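Local coordinates for protein probable starch synthase 4, chloroplastic/amyloplastic (Arabidopsis thaliana, PDB 6GNE) that belongs to the GT-B clan of glycosyltransferases as a probable plastid starch synthase, and binds adenosine-5'-diphosphate and glycans, at residues L401-A406 with D423-I428; G410-A415 with E474-I479. All blocks are in the same frame, centred on the assembly; numbering follows the deposited sequence.

Contact 1 of 2, residues L401-A406 with D423-I428. With ADP (adenosine-5'-diphosphate), chain F.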
loop_
_atom_site.group_PDB
_atom_site.type_symbol
_atom_site.label_atom_id
_atom_site.label_comp_id
_atom_site.label_asym_id
_atom_site.label_seq_id
_atom_site.Cartn_x
_atom_site.Cartn_y
_atom_site.Cartn_z
ATOM N N LEU A 401 0.495 -0.500 -6.501
ATOM C CA LEU A 401 1.648 0.339 -6.757
ATOM C C LEU A 401 2.668 -0.330 -7.680
ATOM O O LEU A 401 3.428 0.359 -8.392
ATOM C CB LEU A 401 2.313 0.681 -5.435
ATOM C CG LEU A 401 1.443 1.352 -4.380
ATOM C CD1 LEU A 401 2.306 1.695 -3.171
ATOM C CD2 LEU A 401 0.777 2.606 -4.906
ATOM N N THR A 402 2.691 -1.665 -7.680
ATOM C CA THR A 402 3.716 -2.394 -8.413
ATOM C C THR A 402 3.668 -2.142 -9.931
ATOM O O THR A 402 4.709 -2.104 -10.588
ATOM C CB THR A 402 3.608 -3.872 -8.139
ATOM O OG1 THR A 402 2.308 -4.333 -8.544
ATOM C CG2 THR A 402 3.879 -4.177 -6.637
ATOM N N GLN A 403 2.468 -1.943 -10.469
ATOM C CA GLN A 403 2.338 -1.590 -11.884
ATOM C C GLN A 403 2.921 -0.199 -12.192
ATOM O O GLN A 403 3.451 0.030 -13.272
ATOM C CB GLN A 403 0.874 -1.679 -12.364
ATOM C CG GLN A 403 -0.059 -0.478 -12.097
ATOM C CD GLN A 403 -0.669 -0.486 -10.714
ATOM O OE1 GLN A 403 -0.218 -1.213 -9.804
ATOM N NE2 GLN A 403 -1.718 0.312 -10.539
ATOM N N MET A 404 2.811 0.723 -11.239
ATOM C CA MET A 404 3.381 2.047 -11.393
ATOM C C MET A 404 4.913 1.979 -11.303
ATOM O O MET A 404 5.613 2.577 -12.144
ATOM C CB MET A 404 2.831 3.003 -10.348
ATOM C CG MET A 404 1.315 3.156 -10.391
ATOM S SD MET A 404 0.673 4.390 -9.263
ATOM C CE MET A 404 -1.063 4.024 -9.263
ATOM N N ILE A 405 5.422 1.208 -10.342
ATOM C CA ILE A 405 6.864 1.045 -10.195
ATOM C C ILE A 405 7.400 0.349 -11.433
ATOM O O ILE A 405 8.411 0.798 -11.991
ATOM C CB ILE A 405 7.257 0.228 -8.929
ATOM C CG1 ILE A 405 6.735 0.889 -7.629
ATOM C CG2 ILE A 405 8.769 0.042 -8.827
ATOM C CD1 ILE A 405 6.796 -0.004 -6.418
ATOM N N ALA A 406 6.750 -0.734 -11.879
ATOM C CA ALA A 406 7.202 -1.417 -13.084
ATOM C C ALA A 406 7.345 -0.447 -14.269
ATOM O O ALA A 406 8.394 -0.398 -14.910
ATOM C CB ALA A 406 6.269 -2.554 -13.441
ATOM N N ASP A 423 -7.535 2.346 -13.650
ATOM C CA ASP A 423 -7.174 3.761 -13.666
ATOM C C ASP A 423 -5.723 4.041 -14.008
ATOM O O ASP A 423 -5.399 5.212 -14.232
ATOM C CB ASP A 423 -7.435 4.387 -12.281
ATOM C CG ASP A 423 -8.908 4.374 -11.891
ATOM O OD1 ASP A 423 -9.751 4.599 -12.745
ATOM O OD2 ASP A 423 -9.235 4.162 -10.727
ATOM N N SER A 424 -4.858 3.019 -14.058
ATOM C CA SER A 424 -3.439 3.214 -14.389
ATOM C C SER A 424 -2.863 2.375 -15.564
ATOM O O SER A 424 -1.764 2.663 -16.046
ATOM C CB SER A 424 -2.633 2.908 -13.136
ATOM O OG SER A 424 -2.975 1.627 -12.634
ATOM N N VAL A 425 -3.581 1.327 -16.009
ATOM C CA VAL A 425 -3.110 0.452 -17.076
ATOM C C VAL A 425 -4.113 0.419 -18.222
ATOM O O VAL A 425 -5.270 0.097 -18.046
ATOM C CB VAL A 425 -2.803 -0.971 -16.582
ATOM C CG1 VAL A 425 -2.091 -1.778 -17.659
ATOM C CG2 VAL A 425 -1.894 -0.922 -15.375
ATOM N N PHE A 426 -3.624 0.746 -19.409
ATOM C CA PHE A 426 -4.430 0.928 -20.607
ATOM C C PHE A 426 -3.808 0.156 -21.786
ATOM O O PHE A 426 -2.678 0.419 -22.207
ATOM C CB PHE A 426 -4.500 2.417 -20.931
ATOM C CG PHE A 426 -5.040 3.252 -19.817
ATOM C CD1 PHE A 426 -6.424 3.377 -19.608
ATOM C CD2 PHE A 426 -4.172 3.907 -18.952
ATOM C CE1 PHE A 426 -6.921 4.154 -18.578
ATOM C CE2 PHE A 426 -4.662 4.685 -17.883
ATOM C CZ PHE A 426 -6.036 4.813 -17.703
ATOM N N ASP A 427 -4.581 -0.774 -22.319
ATOM C CA ASP A 427 -4.172 -1.651 -23.417
ATOM C C ASP A 427 -3.797 -0.888 -24.695
ATOM O O ASP A 427 -4.592 -0.085 -25.198
ATOM C CB ASP A 427 -5.311 -2.648 -23.715
ATOM C CG ASP A 427 -4.858 -3.840 -24.515
ATOM O OD1 ASP A 427 -4.811 -3.756 -25.759
ATOM O OD2 ASP A 427 -4.574 -4.888 -23.891
ATOM N N ILE A 428 -2.602 -1.168 -25.213
ATOM C CA ILE A 428 -2.116 -0.541 -26.467
ATOM C C ILE A 428 -2.872 -0.965 -27.741
ATOM O O ILE A 428 -2.810 -0.247 -28.730
ATOM C CB ILE A 428 -0.590 -0.711 -26.697
ATOM C CG1 ILE A 428 -0.227 -2.157 -27.074
ATOM C CG2 ILE A 428 0.176 -0.270 -25.462
ATOM C CD1 ILE A 428 1.256 -2.428 -27.285
HETATM P PB ADP F . -0.409 -4.531 -1.533
HETATM O O1B ADP F . -0.577 -3.271 -0.736
HETATM O O2B ADP F . 0.717 -5.437 -1.127
HETATM O O3B ADP F . -1.714 -5.287 -1.630
HETATM P PA ADP F . 0.618 -2.685 -3.497
HETATM O O1A ADP F . 0.903 -2.841 -4.963
HETATM O O2A ADP F . -0.246 -1.503 -3.139
HETATM O O3A ADP F . -0.031 -4.082 -3.030
HETATM O "O5'" ADP F . 1.975 -2.558 -2.647
HETATM C "C5'" ADP F . 2.997 -3.556 -2.689
HETATM C "C4'" ADP F . 4.388 -3.052 -2.264
HETATM O "O4'" ADP F . 5.092 -4.095 -1.572
HETATM C "C3'" ADP F . 5.288 -2.713 -3.434
HETATM O "O3'" ADP F . 6.244 -1.757 -3.007
HETATM C "C2'" ADP F . 5.997 -4.009 -3.725
HETATM O "O2'" ADP F . 7.230 -3.826 -4.397
HETATM C "C1'" ADP F . 6.216 -4.530 -2.336
HETATM N N9 ADP F . 6.286 -6.006 -2.253
HETATM C C8 ADP F . 5.263 -6.869 -2.283
HETATM N N7 ADP F . 5.709 -8.136 -2.129
HETATM C C5 ADP F . 7.044 -8.094 -1.993
HETATM C C6 ADP F . 8.154 -9.080 -1.802
HETATM N N6 ADP F . 7.885 -10.408 -1.737
HETATM N N1 ADP F . 9.421 -8.586 -1.707
HETATM C C2 ADP F . 9.666 -7.253 -1.797
HETATM N N3 ADP F . 8.709 -6.328 -1.976
HETATM C C4 ADP F . 7.412 -6.682 -2.080
#
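The carboxamide of Gln403 meets Ser424 at its nitrogen edge: NE2 gives a hydrogen bond to Ser424 OG over 2.8 Å, nearly straight at 166°, with the hydroxyl oxygen lying close to the amide plane. Above the NE2 end of one face stands the end of Met404, its CE 4.0 Å from Gln403 NE2. That methyl also reaches across, coming 4.3 Å from Ser424 CB and bordering both partners of the bond. Val425 CG2 is displaced to the opposite side of the amide plane, beyond the CG end, where it packs 3.8 Å from Gln403 CG without stacking on the amide. The glutamine gets there by folding. Its CG sits between the backbone N and the carbonyl carbon (chi1 83°), and a second bend carries the amide back along the start of helix 402-408, where NE2 makes weak hydrogen bonds to the carbonyls of Cys399 and Gly400.

At its amino end the same turn meets ADP. Leu401 N points at the alpha-phosphate oxygen O1A of ADP, 2.8 Å away and almost linear at 177°, while Thr402 N adds a weak bond to it. The methyl CG2 of Thr402 lies against the ribose, 3.6 Å from C2' of ADP. A diphosphate held at the amino end of a helix is a familiar feature of the C-terminal Rossmann-like domain in GT-B enzymes, and the backbone N-H groups that point out of the first turn, together with the helix dipole, would probably help to offset the phosphate charge.

Ser424 OG accepts from Gln403 and is also hydrogen-bonded to Gly420 O, so the hydroxyl probably passes its own proton to that carbonyl. This supports the amide's orientation, and the buried polar link ties the ADP-binding helix start to Ser424.

Contact 2 of 2, residues G410-A415 with E474-I479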
loop_
_atom_site.group_PDB
_atom_site.type_symbol
_atom_site.label_atom_id
_atom_site.label_comp_id
_atom_site.label_asym_id
_atom_site.label_seq_id
_atom_site.Cartn_x
_atom_site.Cartn_y
_atom_site.Cartn_z
ATOM N N GLY A 410 10.481 0.879 -16.677
ATOM C CA GLY A 410 10.373 0.448 -18.057
ATOM C C GLY A 410 9.783 -0.932 -18.319
ATOM O O GLY A 410 9.801 -1.369 -19.480
ATOM N N SER A 411 9.291 -1.618 -17.275
ATOM C CA SER A 411 8.698 -2.944 -17.432
ATOM C C SER A 411 7.209 -2.763 -17.735
ATOM O O SER A 411 6.513 -2.057 -17.000
ATOM C CB SER A 411 8.924 -3.786 -16.167
ATOM O OG SER A 411 8.478 -5.132 -16.295
ATOM N N ILE A 412 6.731 -3.397 -18.796
ATOM C CA ILE A 412 5.369 -3.161 -19.315
ATOM C C ILE A 412 4.333 -4.060 -18.672
ATOM O O ILE A 412 4.491 -5.264 -18.686
ATOM C CB ILE A 412 5.323 -3.361 -20.826
ATOM C CG1 ILE A 412 6.345 -2.419 -21.505
ATOM C CG2 ILE A 412 3.920 -3.122 -21.364
ATOM C CD1 ILE A 412 6.208 -0.942 -21.138
ATOM N N PRO A 413 3.276 -3.479 -18.089
ATOM C CA PRO A 413 2.383 -4.262 -17.265
ATOM C C PRO A 413 1.350 -5.046 -18.045
ATOM O O PRO A 413 0.916 -4.637 -19.122
ATOM C CB PRO A 413 1.673 -3.215 -16.384
ATOM C CG PRO A 413 1.709 -1.988 -17.184
ATOM C CD PRO A 413 2.997 -2.043 -17.942
ATOM N N ILE A 414 0.970 -6.168 -17.463
ATOM C CA ILE A 414 -0.141 -6.966 -17.906
ATOM C C ILE A 414 -1.050 -7.098 -16.684
ATOM O O ILE A 414 -0.674 -7.721 -15.690
ATOM C CB ILE A 414 0.302 -8.376 -18.381
ATOM C CG1 ILE A 414 1.409 -8.263 -19.455
ATOM C CG2 ILE A 414 -0.916 -9.210 -18.816
ATOM C CD1 ILE A 414 1.960 -9.590 -19.896
ATOM N N ALA A 415 -2.257 -6.540 -16.791
ATOM C CA ALA A 415 -3.096 -6.295 -15.645
ATOM C C ALA A 415 -4.543 -6.633 -15.917
ATOM O O ALA A 415 -5.043 -6.416 -17.021
ATOM C CB ALA A 415 -2.991 -4.829 -15.250
ATOM N N GLU A 474 10.143 3.618 -23.682
ATOM C CA GLU A 474 10.440 5.059 -23.529
ATOM C C GLU A 474 9.235 5.889 -23.067
ATOM O O GLU A 474 9.317 6.727 -22.144
ATOM C CB GLU A 474 10.993 5.625 -24.833
ATOM C CG GLU A 474 12.416 5.137 -25.045
ATOM C CD GLU A 474 12.952 5.313 -26.437
ATOM O OE1 GLU A 474 14.185 5.128 -26.608
ATOM O OE2 GLU A 474 12.142 5.621 -27.344
ATOM N N LYS A 475 8.108 5.615 -23.700
ATOM C CA LYS A 475 6.896 6.370 -23.443
ATOM C C LYS A 475 6.397 6.164 -22.027
ATOM O O LYS A 475 6.021 7.117 -21.347
ATOM C CB LYS A 475 5.813 5.954 -24.442
ATOM C CG LYS A 475 4.491 6.652 -24.253
ATOM C CD LYS A 475 3.489 6.097 -25.224
ATOM C CE LYS A 475 2.081 6.374 -24.744
ATOM N NZ LYS A 475 1.193 5.497 -25.541
ATOM N N VAL A 476 6.377 4.910 -21.617
ATOM C CA VAL A 476 5.884 4.481 -20.316
ATOM C C VAL A 476 6.782 5.004 -19.190
ATOM O O VAL A 476 6.309 5.407 -18.124
ATOM C CB VAL A 476 5.776 2.922 -20.369
ATOM C CG1 VAL A 476 5.800 2.270 -19.041
ATOM C CG2 VAL A 476 4.502 2.534 -21.082
ATOM N N MET A 477 8.088 5.013 -19.451
ATOM C CA MET A 477 9.066 5.582 -18.520
ATOM C C MET A 477 8.951 7.114 -18.343
ATOM O O MET A 477 9.429 7.621 -17.345
ATOM C CB MET A 477 10.485 5.193 -18.922
ATOM C CG MET A 477 10.800 3.728 -18.648
ATOM S SD MET A 477 12.543 3.259 -18.891
ATOM C CE MET A 477 13.192 4.183 -17.487
ATOM N N SER A 478 8.323 7.816 -19.293
ATOM C CA SER A 478 8.054 9.261 -19.247
ATOM C C SER A 478 6.715 9.674 -18.626
ATOM O O SER A 478 6.412 10.854 -18.573
ATOM C CB SER A 478 8.126 9.844 -20.656
ATOM O OG SER A 478 9.372 9.533 -21.239
ATOM N N ILE A 479 5.922 8.719 -18.167
ATOM C CA ILE A 479 4.670 9.043 -17.465
ATOM C C ILE A 479 4.968 9.525 -16.031
ATOM O O ILE A 479 5.864 9.022 -15.374
ATOM C CB ILE A 479 3.703 7.839 -17.451
ATOM C CG1 ILE A 479 3.320 7.448 -18.889
ATOM C CG2 ILE A 479 2.452 8.128 -16.581
ATOM C CD1 ILE A 479 2.539 6.136 -18.947
#
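Ile412 points the end of its side chain into the fork of Val476. The terminal methyl CD1 of Ile412 stands 3.9 Å from Val476 CG1 and equally 3.9 Å from Val476 CG2, so it addresses the branch point rather than one methyl alone. Val476 projects from its helix toward the strand, whereas Ile412 leaves the strand at a slant, and it is the second torsion (chi2 -54°) that turns CD1 round to meet the valine.

Beside this apolar pair, Met477 lies alongside the backbone of Gly410. Its CG is 3.4 Å from Gly410 CA, and the sulfur follows the same course, with SD 3.6 Å from Gly410 CA. The first torsion (chi1 -72°) sets CG beside the methionine's own backbone N, which lets CG and SD run along the glycine. The glycine itself has positive phi and is the C-prime residue of a Schellman motif that ends helix 402-408, with Ser411 N reaching back to Ala406 O and Gly410 N to Met407 O. Met477 thus packs on a helix terminus just before the chain turns into a strand. After Met477, Ser478 OG donates to Glu474 O over 2.9 Å, tilted from the carbonyl plane.

No hydrogen bond joins the two segments, and all four touching residues are buried. Strand 412-416 runs parallel between strands 389-392 and 441-443 of the six-stranded sheet; the backbone of Ile412 pairs with Asp388 and Phe390, and that of Pro413 with Phe441. Val476 also touches Met407 and Asn439, while Met477 touches Phe281 and Leu286. The last part of helix 466-477 therefore packs against the junction where helix 402-408 passes into the next strand of this Rossmann-like domain.

Overall arrangement
From the N terminus, the chain first enters contact 1 along helix 402-408, passes directly into strand 412-416, which belongs to contact 2, and returns to contact 1 at Ser424 and Val425, closing a loop of 16 residues. It then runs through strand 441-443 and helix 448-464 before helix 466-477 closes contact 2 across 58 residues. The segments alternate, so the two loops cross rather than nest. The centres of the two contacts lie about 7 Å apart, and Val425 CG1 of contact 1 packs 3.8 Å from Pro413 CG of contact 2. Together they join helix 402-408 to the segment after strand 412-416, and that strand and the turn before it to helix 466-477.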